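DUF3992 domain-containing protein (Bacillus cereus, PDB 7A02) is of unknown molecular function but builds disulfide-linked pili, the endospore appendages of pathogenic Bacilli. Local coordinates at residues A29-D39 against F92-A101; G56-F64 against V74-G82. One frame throughout, in Å; residues are numbered along the deposited sequence.

Contact 1 (A29-D39 against F92-A101); sequences AAATAAIIYAD and FDTVTILGTA
A beta bulge marks this antiparallel pairing of strand 34-38, outermost in its sheet within the chain, with strand 94-98 in a jelly-roll sandwich: Ile36 and Tyr37 together face Val95. The evidence is the slip of one residue between the pairs Ile35-Thr96 and Tyr37-Val95. Both bulge bonds involve Val95, whose O accepts from Ile36 N at 2.9 Å, nearly straight at 179° at the hydrogen, while its N gives to Tyr37 O at 3.0 Å. Ahead of the bulge, Ala34 and Ile97 exchange a reciprocal pair of backbone bonds.

With CG1 anti to the backbone N (chi1 -177°), Ile36 extends CD1 to 3.9 Å from Ile97 CG2, while its other branch, CG2, lies 3.6 Å from Val95 CB. Tyr37 CE2 comes 3.5 Å from Phe92 CE2 near the plane of the Phe92 ring, neither ring lying over the other's face, with planes 48° apart. On the face that carries Ile35, Thr96, Ala38 and Thr94, Ile35 CD1 touches Thr96 CG2 at 3.6 Å.

Ile36 and Ile97 pack on Trp27 of strand 19-29, and Tyr37 on Ile112 of strand 104-114, both in the opposing sheet; strand 60-66 flanks strand 94-98 within its own sheet.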
ATOM      1  N   ALA A  29     -30.200 -25.883  50.804  1.00 70.65           N
ATOM      2  CA  ALA A  29     -30.558 -24.519  51.165  1.00 70.65           C
ATOM      3  C   ALA A  29     -31.219 -24.477  52.535  1.00 70.65           C
ATOM      4  O   ALA A  29     -32.174 -25.214  52.791  1.00 70.65           O
ATOM      5  CB  ALA A  29     -31.497 -23.918  50.122  1.00 70.65           C
ATOM      6  N   ALA A  30     -30.716 -23.605  53.405  1.00 75.91           N
ATOM      7  CA  ALA A  30     -31.345 -23.346  54.687  1.00 75.91           C
ATOM      8  C   ALA A  30     -32.248 -22.121  54.572  1.00 75.91           C
ATOM      9  O   ALA A  30     -32.437 -21.560  53.493  1.00 75.91           O
ATOM     10  CB  ALA A  30     -30.289 -23.157  55.771  1.00 75.91           C
ATOM     11  N   ALA A  31     -32.822 -21.694  55.694  1.00 77.06           N
ATOM     12  CA  ALA A  31     -33.658 -20.494  55.682  1.00 77.06           C
ATOM     13  C   ALA A  31     -32.868 -19.238  55.999  1.00 77.06           C
ATOM     14  O   ALA A  31     -33.309 -18.392  56.778  1.00 77.06           O
ATOM     15  CB  ALA A  31     -34.818 -20.663  56.655  1.00 77.06           C
ATOM     16  N   THR A  32     -31.712 -19.086  55.362  1.00 75.29           N
ATOM     17  CA  THR A  32     -30.896 -17.882  55.395  1.00 75.29           C
ATOM     18  C   THR A  32     -30.139 -17.822  54.079  1.00 75.29           C
ATOM     19  O   THR A  32     -29.960 -18.837  53.404  1.00 75.29           O
ATOM     20  CB  THR A  32     -29.896 -17.864  56.559  1.00 75.29           C
ATOM     21  OG1 THR A  32     -29.141 -19.080  56.562  1.00 75.29           O
ATOM     22  CG2 THR A  32     -30.588 -17.685  57.899  1.00 75.29           C
ATOM     23  N   ALA A  33     -29.699 -16.627  53.712  1.00 67.30           N
ATOM     24  CA  ALA A  33     -28.924 -16.489  52.490  1.00 67.30           C
ATOM     25  C   ALA A  33     -27.611 -17.243  52.633  1.00 67.30           C
ATOM     26  O   ALA A  33     -26.893 -17.077  53.621  1.00 67.30           O
ATOM     27  CB  ALA A  33     -28.666 -15.017  52.187  1.00 67.30           C
ATOM     28  N   ALA A  34     -27.299 -18.081  51.651  1.00 61.51           N
ATOM     29  CA  ALA A  34     -26.080 -18.875  51.670  1.00 61.51           C
ATOM     30  C   ALA A  34     -25.261 -18.573  50.428  1.00 61.51           C
ATOM     31  O   ALA A  34     -25.800 -18.554  49.317  1.00 61.51           O
ATOM     32  CB  ALA A  34     -26.397 -20.366  51.741  1.00 61.51           C
ATOM     33  N   ILE A  35     -23.963 -18.341  50.622  1.00 57.81           N
ATOM     34  CA  ILE A  35     -23.069 -18.061  49.506  1.00 57.81           C
ATOM     35  C   ILE A  35     -22.820 -19.340  48.727  1.00 57.81           C
ATOM     36  O   ILE A  35     -22.405 -20.360  49.290  1.00 57.81           O
ATOM     37  CB  ILE A  35     -21.749 -17.461  50.006  1.00 57.81           C
ATOM     38  CG1 ILE A  35     -22.014 -16.249  50.892  1.00 57.81           C
ATOM     39  CG2 ILE A  35     -20.873 -17.074  48.841  1.00 57.81           C
ATOM     40  CD1 ILE A  35     -22.452 -15.033  50.128  1.00 57.81           C
ATOM     41  N   ILE A  36     -23.055 -19.290  47.422  1.00 52.95           N
ATOM     42  CA  ILE A  36     -22.897 -20.451  46.559  1.00 52.95           C
ATOM     43  C   ILE A  36     -21.769 -20.263  45.557  1.00 52.95           C
ATOM     44  O   ILE A  36     -21.298 -21.255  44.981  1.00 52.95           O
ATOM     45  CB  ILE A  36     -24.222 -20.778  45.841  1.00 52.95           C
ATOM     46  CG1 ILE A  36     -24.135 -22.023  44.981  1.00 52.95           C
ATOM     47  CG2 ILE A  36     -24.632 -19.647  44.960  1.00 52.95           C
ATOM     48  CD1 ILE A  36     -25.450 -22.378  44.363  1.00 52.95           C
ATOM     49  N   TYR A  37     -21.283 -19.038  45.371  1.00 51.64           N
ATOM     50  CA  TYR A  37     -20.222 -18.746  44.420  1.00 51.64           C
ATOM     51  C   TYR A  37     -19.642 -17.379  44.741  1.00 51.64           C
ATOM     52  O   TYR A  37     -20.373 -16.481  45.155  1.00 51.64           O
ATOM     53  CB  TYR A  37     -20.758 -18.775  42.988  1.00 51.64           C
ATOM     54  CG  TYR A  37     -19.750 -18.384  41.949  1.00 51.64           C
ATOM     55  CD1 TYR A  37     -18.828 -19.294  41.477  1.00 51.64           C
ATOM     56  CD2 TYR A  37     -19.725 -17.108  41.435  1.00 51.64           C
ATOM     57  CE1 TYR A  37     -17.912 -18.942  40.531  1.00 51.64           C
ATOM     58  CE2 TYR A  37     -18.812 -16.750  40.490  1.00 51.64           C
ATOM     59  CZ  TYR A  37     -17.911 -17.669  40.044  1.00 51.64           C
ATOM     60  OH  TYR A  37     -17.003 -17.307  39.093  1.00 51.64           O
ATOM     61  N   ALA A  38     -18.336 -17.227  44.548  1.00 51.40           N
ATOM     62  CA  ALA A  38     -17.673 -15.967  44.843  1.00 51.40           C
ATOM     63  C   ALA A  38     -16.396 -15.858  44.028  1.00 51.40           C
ATOM     64  O   ALA A  38     -15.738 -16.859  43.751  1.00 51.40           O
ATOM     65  CB  ALA A  38     -17.352 -15.837  46.330  1.00 51.40           C
ATOM     66  N   ASP A  39     -16.041 -14.631  43.663  1.00 54.62           N
ATOM     67  CA  ASP A  39     -14.836 -14.389  42.886  1.00 54.62           C
ATOM     68  C   ASP A  39     -14.257 -13.038  43.269  1.00 54.62           C
ATOM     69  O   ASP A  39     -14.780 -12.336  44.136  1.00 54.62           O
ATOM     70  CB  ASP A  39     -15.121 -14.441  41.387  1.00 54.62           C
ATOM     71  CG  ASP A  39     -16.087 -13.376  40.943  1.00 54.62           C
ATOM     72  OD1 ASP A  39     -16.205 -13.146  39.729  1.00 54.62           O
ATOM     73  OD2 ASP A  39     -16.741 -12.769  41.806  1.00 54.62           O
ATOM     74  N   PHE A  92     -20.687  -9.501  38.198  1.00 52.24           N
ATOM     75  CA  PHE A  92     -21.226  -9.869  39.494  1.00 52.24           C
ATOM     76  C   PHE A  92     -20.093 -10.347  40.385  1.00 52.24           C
ATOM     77  O   PHE A  92     -19.048 -10.792  39.911  1.00 52.24           O
ATOM     78  CB  PHE A  92     -22.304 -10.949  39.378  1.00 52.24           C
ATOM     79  CG  PHE A  92     -21.822 -12.226  38.774  1.00 52.24           C
ATOM     80  CD1 PHE A  92     -21.804 -12.396  37.410  1.00 52.24           C
ATOM     81  CD2 PHE A  92     -21.398 -13.262  39.573  1.00 52.24           C
ATOM     82  CE1 PHE A  92     -21.362 -13.564  36.859  1.00 52.24           C
ATOM     83  CE2 PHE A  92     -20.959 -14.429  39.025  1.00 52.24           C
ATOM     84  CZ  PHE A  92     -20.939 -14.581  37.666  1.00 52.24           C
ATOM     85  N   ASP A  93     -20.309 -10.253  41.690  1.00 57.40           N
ATOM     86  CA  ASP A  93     -19.268 -10.547  42.660  1.00 57.40           C
ATOM     87  C   ASP A  93     -19.565 -11.796  43.476  1.00 57.40           C
ATOM     88  O   ASP A  93     -18.667 -12.604  43.712  1.00 57.40           O
ATOM     89  CB  ASP A  93     -19.086  -9.336  43.582  1.00 57.40           C
ATOM     90  CG  ASP A  93     -17.881  -9.459  44.484  1.00 57.40           C
ATOM     91  OD1 ASP A  93     -17.187 -10.493  44.433  1.00 57.40           O
ATOM     92  OD2 ASP A  93     -17.623  -8.509  45.251  1.00 57.40           O
ATOM     93  N   THR A  94     -20.807 -11.984  43.916  1.00 57.30           N
ATOM     94  CA  THR A  94     -21.181 -13.175  44.664  1.00 57.30           C
ATOM     95  C   THR A  94     -22.534 -13.663  44.180  1.00 57.30           C
ATOM     96  O   THR A  94     -23.263 -12.950  43.493  1.00 57.30           O
ATOM     97  CB  THR A  94     -21.246 -12.919  46.172  1.00 57.30           C
ATOM     98  OG1 THR A  94     -22.179 -11.868  46.434  1.00 57.30           O
ATOM     99  CG2 THR A  94     -19.892 -12.527  46.717  1.00 57.30           C
ATOM    100  N   VAL A  95     -22.866 -14.899  44.537  1.00 53.46           N
ATOM    101  CA  VAL A  95     -24.186 -15.462  44.292  1.00 53.46           C
ATOM    102  C   VAL A  95     -24.682 -16.082  45.586  1.00 53.46           C
ATOM    103  O   VAL A  95     -23.926 -16.763  46.284  1.00 53.46           O
ATOM    104  CB  VAL A  95     -24.171 -16.511  43.163  1.00 53.46           C
ATOM    105  CG1 VAL A  95     -25.577 -16.874  42.779  1.00 53.46           C
ATOM    106  CG2 VAL A  95     -23.426 -15.994  41.964  1.00 53.46           C
ATOM    107  N   THR A  96     -25.946 -15.837  45.921  1.00 58.00           N
ATOM    108  CA  THR A  96     -26.529 -16.407  47.127  1.00 58.00           C
ATOM    109  C   THR A  96     -27.839 -17.099  46.803  1.00 58.00           C
ATOM    110  O   THR A  96     -28.570 -16.696  45.893  1.00 58.00           O
ATOM    111  CB  THR A  96     -26.789 -15.359  48.211  1.00 58.00           C
ATOM    112  OG1 THR A  96     -27.889 -14.532  47.822  1.00 58.00           O
ATOM    113  CG2 THR A  96     -25.571 -14.497  48.432  1.00 58.00           C
ATOM    114  N   ILE A  97     -28.129 -18.144  47.570  1.00 61.50           N
ATOM    115  CA  ILE A  97     -29.384 -18.875  47.464  1.00 61.50           C
ATOM    116  C   ILE A  97     -30.122 -18.809  48.792  1.00 61.50           C
ATOM    117  O   ILE A  97     -29.522 -18.822  49.871  1.00 61.50           O
ATOM    118  CB  ILE A  97     -29.180 -20.341  47.023  1.00 61.50           C
ATOM    119  CG1 ILE A  97     -28.340 -21.100  48.042  1.00 61.50           C
ATOM    120  CG2 ILE A  97     -28.558 -20.409  45.655  1.00 61.50           C
ATOM    121  CD1 ILE A  97     -28.294 -22.573  47.795  1.00 61.50           C
ATOM    122  N   LEU A  98     -31.445 -18.708  48.694  1.00 69.86           N
ATOM    123  CA  LEU A  98     -32.328 -18.613  49.849  1.00 69.86           C
ATOM    124  C   LEU A  98     -33.469 -19.597  49.667  1.00 69.86           C
ATOM    125  O   LEU A  98     -34.096 -19.628  48.607  1.00 69.86           O
ATOM    126  CB  LEU A  98     -32.877 -17.196  50.001  1.00 69.86           C
ATOM    127  CG  LEU A  98     -33.771 -16.952  51.210  1.00 69.86           C
ATOM    128  CD1 LEU A  98     -32.999 -17.167  52.480  1.00 69.86           C
ATOM    129  CD2 LEU A  98     -34.339 -15.554  51.162  1.00 69.86           C
ATOM    130  N   GLY A  99     -33.749 -20.385  50.702  1.00 75.95           N
ATOM    131  CA  GLY A  99     -34.816 -21.361  50.654  1.00 75.95           C
ATOM    132  C   GLY A  99     -35.587 -21.410  51.960  1.00 75.95           C
ATOM    133  O   GLY A  99     -35.174 -20.843  52.972  1.00 75.95           O
ATOM    134  N   THR A 100     -36.718 -22.105  51.907  1.00 78.96           N
ATOM    135  CA  THR A 100     -37.541 -22.320  53.084  1.00 78.96           C
ATOM    136  C   THR A 100     -36.780 -23.205  54.071  1.00 78.96           C
ATOM    137  O   THR A 100     -35.803 -23.872  53.723  1.00 78.96           O
ATOM    138  CB  THR A 100     -38.875 -22.941  52.669  1.00 78.96           C
ATOM    139  OG1 THR A 100     -39.472 -22.133  51.649  1.00 78.96           O
ATOM    140  CG2 THR A 100     -39.846 -23.014  53.836  1.00 78.96           C
ATOM    141  N   ALA A 101     -37.219 -23.214  55.325  1.00 79.40           N
ATOM    142  CA  ALA A 101     -36.587 -24.059  56.336  1.00 79.40           C
ATOM    143  C   ALA A 101     -37.057 -25.503  56.216  1.00 79.40           C
ATOM    144  O   ALA A 101     -37.465 -26.139  57.183  1.00 79.40           O
ATOM    145  CB  ALA A 101     -36.867 -23.506  57.727  1.00 79.40           C
TER

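Contact 2 (G56-F64 against V74-G82)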
ATOM      1  N   GLY A  56     -37.635 -30.727  47.924  1.00 76.55           N
ATOM      2  CA  GLY A  56     -38.026 -29.789  48.949  1.00 76.55           C
ATOM      3  C   GLY A  56     -39.379 -29.209  48.637  1.00 76.55           C
ATOM      4  O   GLY A  56     -40.115 -29.704  47.778  1.00 76.55           O
ATOM      5  N   THR A  57     -39.719 -28.139  49.340  1.00 76.44           N
ATOM      6  CA  THR A  57     -40.955 -27.416  49.103  1.00 76.44           C
ATOM      7  C   THR A  57     -40.665 -25.926  49.087  1.00 76.44           C
ATOM      8  O   THR A  57     -39.664 -25.462  49.633  1.00 76.44           O
ATOM      9  CB  THR A  57     -42.007 -27.722  50.166  1.00 76.44           C
ATOM     10  OG1 THR A  57     -43.175 -26.935  49.914  1.00 76.44           O
ATOM     11  CG2 THR A  57     -41.471 -27.385  51.543  1.00 76.44           C
ATOM     12  N   GLY A  58     -41.547 -25.177  48.444  1.00 73.55           N
ATOM     13  CA  GLY A  58     -41.419 -23.743  48.408  1.00 73.55           C
ATOM     14  C   GLY A  58     -40.327 -23.304  47.461  1.00 73.55           C
ATOM     15  O   GLY A  58     -39.344 -24.013  47.235  1.00 73.55           O
ATOM     16  N   PRO A  59     -40.483 -22.119  46.886  1.00 68.52           N
ATOM     17  CA  PRO A  59     -39.527 -21.655  45.880  1.00 68.52           C
ATOM     18  C   PRO A  59     -38.173 -21.343  46.491  1.00 68.52           C
ATOM     19  O   PRO A  59     -38.042 -21.045  47.679  1.00 68.52           O
ATOM     20  CB  PRO A  59     -40.186 -20.391  45.321  1.00 68.52           C
ATOM     21  CG  PRO A  59     -41.598 -20.426  45.807  1.00 68.52           C
ATOM     22  CD  PRO A  59     -41.562 -21.149  47.101  1.00 68.52           C
ATOM     23  N   VAL A  60     -37.150 -21.419  45.646  1.00 63.59           N
ATOM     24  CA  VAL A  60     -35.784 -21.067  46.008  1.00 63.59           C
ATOM     25  C   VAL A  60     -35.394 -19.829  45.216  1.00 63.59           C
ATOM     26  O   VAL A  60     -35.646 -19.756  44.007  1.00 63.59           O
ATOM     27  CB  VAL A  60     -34.813 -22.227  45.737  1.00 63.59           C
ATOM     28  CG1 VAL A  60     -33.405 -21.831  46.105  1.00 63.59           C
ATOM     29  CG2 VAL A  60     -35.233 -23.447  46.511  1.00 63.59           C
ATOM     30  N   THR A  61     -34.797 -18.854  45.892  1.00 60.39           N
ATOM     31  CA  THR A  61     -34.453 -17.573  45.289  1.00 60.39           C
ATOM     32  C   THR A  61     -32.944 -17.454  45.141  1.00 60.39           C
ATOM     33  O   THR A  61     -32.208 -17.595  46.120  1.00 60.39           O
ATOM     34  CB  THR A  61     -34.983 -16.416  46.130  1.00 60.39           C
ATOM     35  OG1 THR A  61     -36.413 -16.469  46.164  1.00 60.39           O
ATOM     36  CG2 THR A  61     -34.556 -15.097  45.535  1.00 60.39           C
ATOM     37  N   ILE A  62     -32.493 -17.180  43.920  1.00 55.41           N
ATOM     38  CA  ILE A  62     -31.081 -16.990  43.610  1.00 55.41           C
ATOM     39  C   ILE A  62     -30.856 -15.521  43.289  1.00 55.41           C
ATOM     40  O   ILE A  62     -31.641 -14.910  42.553  1.00 55.41           O
ATOM     41  CB  ILE A  62     -30.630 -17.900  42.453  1.00 55.41           C
ATOM     42  CG1 ILE A  62     -29.113 -17.868  42.308  1.00 55.41           C
ATOM     43  CG2 ILE A  62     -31.322 -17.548  41.155  1.00 55.41           C
ATOM     44  CD1 ILE A  62     -28.573 -18.949  41.428  1.00 55.41           C
ATOM     45  N   VAL A  63     -29.811 -14.940  43.878  1.00 53.69           N
ATOM     46  CA  VAL A  63     -29.512 -13.523  43.717  1.00 53.69           C
ATOM     47  C   VAL A  63     -28.039 -13.357  43.373  1.00 53.69           C
ATOM     48  O   VAL A  63     -27.174 -13.931  44.042  1.00 53.69           O
ATOM     49  CB  VAL A  63     -29.854 -12.717  44.982  1.00 53.69           C
ATOM     50  CG1 VAL A  63     -29.613 -11.254  44.742  1.00 53.69           C
ATOM     51  CG2 VAL A  63     -31.292 -12.941  45.378  1.00 53.69           C
ATOM     52  N   PHE A  64     -27.761 -12.566  42.339  1.00 51.53           N
ATOM     53  CA  PHE A  64     -26.404 -12.193  41.959  1.00 51.53           C
ATOM     54  C   PHE A  64     -26.103 -10.804  42.502  1.00 51.53           C
ATOM     55  O   PHE A  64     -26.893  -9.878  42.309  1.00 51.53           O
ATOM     56  CB  PHE A  64     -26.232 -12.193  40.441  1.00 51.53           C
ATOM     57  CG  PHE A  64     -26.477 -13.522  39.792  1.00 51.53           C
ATOM     58  CD1 PHE A  64     -27.758 -13.967  39.558  1.00 51.53           C
ATOM     59  CD2 PHE A  64     -25.423 -14.310  39.390  1.00 51.53           C
ATOM     60  CE1 PHE A  64     -27.979 -15.176  38.956  1.00 51.53           C
ATOM     61  CE2 PHE A  64     -25.645 -15.518  38.787  1.00 51.53           C
ATOM     62  CZ  PHE A  64     -26.922 -15.950  38.572  1.00 51.53           C
ATOM     63  N   VAL A  74     -27.946  -7.319  40.876  1.00 56.17           N
ATOM     64  CA  VAL A  74     -28.009  -7.186  39.429  1.00 56.17           C
ATOM     65  C   VAL A  74     -28.973  -8.183  38.804  1.00 56.17           C
ATOM     66  O   VAL A  74     -29.466  -7.945  37.699  1.00 56.17           O
ATOM     67  CB  VAL A  74     -26.607  -7.326  38.812  1.00 56.17           C
ATOM     68  CG1 VAL A  74     -25.635  -6.411  39.513  1.00 56.17           C
ATOM     69  CG2 VAL A  74     -26.131  -8.750  38.897  1.00 56.17           C
ATOM     70  N   GLU A  75     -29.265  -9.293  39.482  1.00 56.91           N
ATOM     71  CA  GLU A  75     -30.173 -10.302  38.958  1.00 56.91           C
ATOM     72  C   GLU A  75     -30.785 -11.089  40.107  1.00 56.91           C
ATOM     73  O   GLU A  75     -30.118 -11.349  41.110  1.00 56.91           O
ATOM     74  CB  GLU A  75     -29.455 -11.258  38.008  1.00 56.91           C
ATOM     75  CG  GLU A  75     -29.458 -10.814  36.574  1.00 56.91           C
ATOM     76  CD  GLU A  75     -30.732 -11.193  35.872  1.00 56.91           C
ATOM     77  OE1 GLU A  75     -31.534 -10.290  35.566  1.00 56.91           O
ATOM     78  OE2 GLU A  75     -30.934 -12.397  35.633  1.00 56.91           O
ATOM     79  N   THR A  76     -32.046 -11.483  39.938  1.00 56.87           N
ATOM     80  CA  THR A  76     -32.760 -12.265  40.939  1.00 56.87           C
ATOM     81  C   THR A  76     -33.773 -13.158  40.242  1.00 56.87           C
ATOM     82  O   THR A  76     -34.565 -12.673  39.431  1.00 56.87           O
ATOM     83  CB  THR A  76     -33.467 -11.358  41.947  1.00 56.87           C
ATOM     84  OG1 THR A  76     -32.500 -10.772  42.823  1.00 56.87           O
ATOM     85  CG2 THR A  76     -34.463 -12.149  42.768  1.00 56.87           C
ATOM     86  N   ILE A  77     -33.753 -14.452  40.557  1.00 56.55           N
ATOM     87  CA  ILE A  77     -34.659 -15.420  39.950  1.00 56.55           C
ATOM     88  C   ILE A  77     -35.277 -16.279  41.044  1.00 56.55           C
ATOM     89  O   ILE A  77     -34.600 -16.653  42.007  1.00 56.55           O
ATOM     90  CB  ILE A  77     -33.936 -16.304  38.913  1.00 56.55           C
ATOM     91  CG1 ILE A  77     -33.396 -15.458  37.768  1.00 56.55           C
ATOM     92  CG2 ILE A  77     -34.880 -17.322  38.334  1.00 56.55           C
ATOM     93  CD1 ILE A  77     -32.468 -16.212  36.859  1.00 56.55           C
ATOM     94  N   VAL A  78     -36.562 -16.592  40.900  1.00 60.75           N
ATOM     95  CA  VAL A  78     -37.286 -17.447  41.836  1.00 60.75           C
ATOM     96  C   VAL A  78     -37.708 -18.709  41.098  1.00 60.75           C
ATOM     97  O   VAL A  78     -38.402 -18.631  40.077  1.00 60.75           O
ATOM     98  CB  VAL A  78     -38.503 -16.729  42.433  1.00 60.75           C
ATOM     99  CG1 VAL A  78     -39.453 -17.730  43.034  1.00 60.75           C
ATOM    100  CG2 VAL A  78     -38.058 -15.734  43.476  1.00 60.75           C
ATOM    101  N   VAL A  79     -37.306 -19.868  41.615  1.00 60.97           N
ATOM    102  CA  VAL A  79     -37.488 -21.145  40.937  1.00 60.97           C
ATOM    103  C   VAL A  79     -38.349 -22.045  41.811  1.00 60.97           C
ATOM    104  O   VAL A  79     -38.082 -22.194  43.008  1.00 60.97           O
ATOM    105  CB  VAL A  79     -36.138 -21.819  40.638  1.00 60.97           C
ATOM    106  CG1 VAL A  79     -36.348 -23.200  40.074  1.00 60.97           C
ATOM    107  CG2 VAL A  79     -35.328 -20.976  39.694  1.00 60.97           C
ATOM    108  N   ALA A  80     -39.377 -22.641  41.215  1.00 63.91           N
ATOM    109  CA  ALA A  80     -40.230 -23.576  41.926  1.00 63.91           C
ATOM    110  C   ALA A  80     -39.590 -24.960  41.966  1.00 63.91           C
ATOM    111  O   ALA A  80     -38.645 -25.259  41.236  1.00 63.91           O
ATOM    112  CB  ALA A  80     -41.606 -23.649  41.274  1.00 63.91           C
ATOM    113  N   THR A  81     -40.124 -25.816  42.831  1.00 65.81           N
ATOM    114  CA  THR A  81     -39.587 -27.159  43.001  1.00 65.81           C
ATOM    115  C   THR A  81     -39.974 -28.037  41.821  1.00 65.81           C
ATOM    116  O   THR A  81     -41.125 -28.027  41.382  1.00 65.81           O
ATOM    117  CB  THR A  81     -40.095 -27.778  44.298  1.00 65.81           C
ATOM    118  OG1 THR A  81     -39.789 -26.909  45.392  1.00 65.81           O
ATOM    119  CG2 THR A  81     -39.434 -29.115  44.536  1.00 65.81           C
ATOM    120  N   GLY A  82     -39.015 -28.802  41.319  1.00 62.69           N
ATOM    121  CA  GLY A  82     -39.250 -29.653  40.177  1.00 62.69           C
ATOM    122  C   GLY A  82     -39.041 -28.998  38.833  1.00 62.69           C
ATOM    123  O   GLY A  82     -39.327 -29.628  37.808  1.00 62.69           O
TER
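Strands 60-64 and 74-79 run antiparallel, at 167° between their directions and with axes 4.8 Å apart at closest approach, in an unbroken register that pairs Val60 with Val79, Ile62 with Ile77 and Phe64 with Glu75. Val60 and Val79 exchange reciprocal N-H to O bonds, and so do Ile62 and Ile77; Ile62 N meets Ile77 O at 2.9 Å. Phe64 N gives to Glu75 O, but the return bond comes from Val74 N to Phe64 O and is weak, with an angle of only 122° at the hydrogen.

On the face of the hydrogen-bonded pairs, Ile62 and Ile77 run alongside each other out of the sheet, CG2 of Ile62 being 3.7 Å from Ile77 CB. Phe64 and Glu75 are arranged in the same manner, Phe64 CD1 standing 3.6 Å from Glu75 CB. With CG beside its own backbone N (chi1 -61°), the Phe64 ring turns an edge to Glu75 O, which lies in its plane. At Val74, CG2 touches Phe64 CB at 3.8 Å.

The other face carries the non-hydrogen-bonded pairs Val63-Thr76 and Thr61-Val78. Val63 and Thr76 extend in parallel, both methyls of Val63 bordering Thr76 OG1, and that hydroxyl also makes a weak hydrogen bond to Glu75 O. Thr61 OG1 lies against Val78 CG2, and further along Pro59 CB packs on Val78 CG1 at 3.6 Å.

This hairpin faces the second sheet of the sandwich through Ile77 and Val79 on Ala85, Val60 on Val53, and an edge-to-face stack of Phe64 with Phe87 of strand 84-90. Beyond the chain, Ile77 and Glu75 pack on Ala38 and Asp39 of a second subunit, while strand 94-98 adjoins strand 60-66 on its other side.

Overall arrangement
Contacts 1 and 2 form the two flanks of one four-stranded antiparallel sheet, ordered 34-38, 94-98, 60-66, 72-79, with centres about 10 Å apart. The seam between them is made by the inner strands: Leu98 N lies 2.9 Å from Thr61 O and Thr96 N 2.9 Å from Val63 O, both probable hydrogen bonds. The segments of contact 2 both fall between those of contact 1 in sequence, matching the jelly-roll order of the two sheets. The fibre adds a further relation: strand 72-79 of contact 2 meets, in a second subunit, the end of strand 34-38 and the residue after it, both within the segment 29-39 that contact 1 contains.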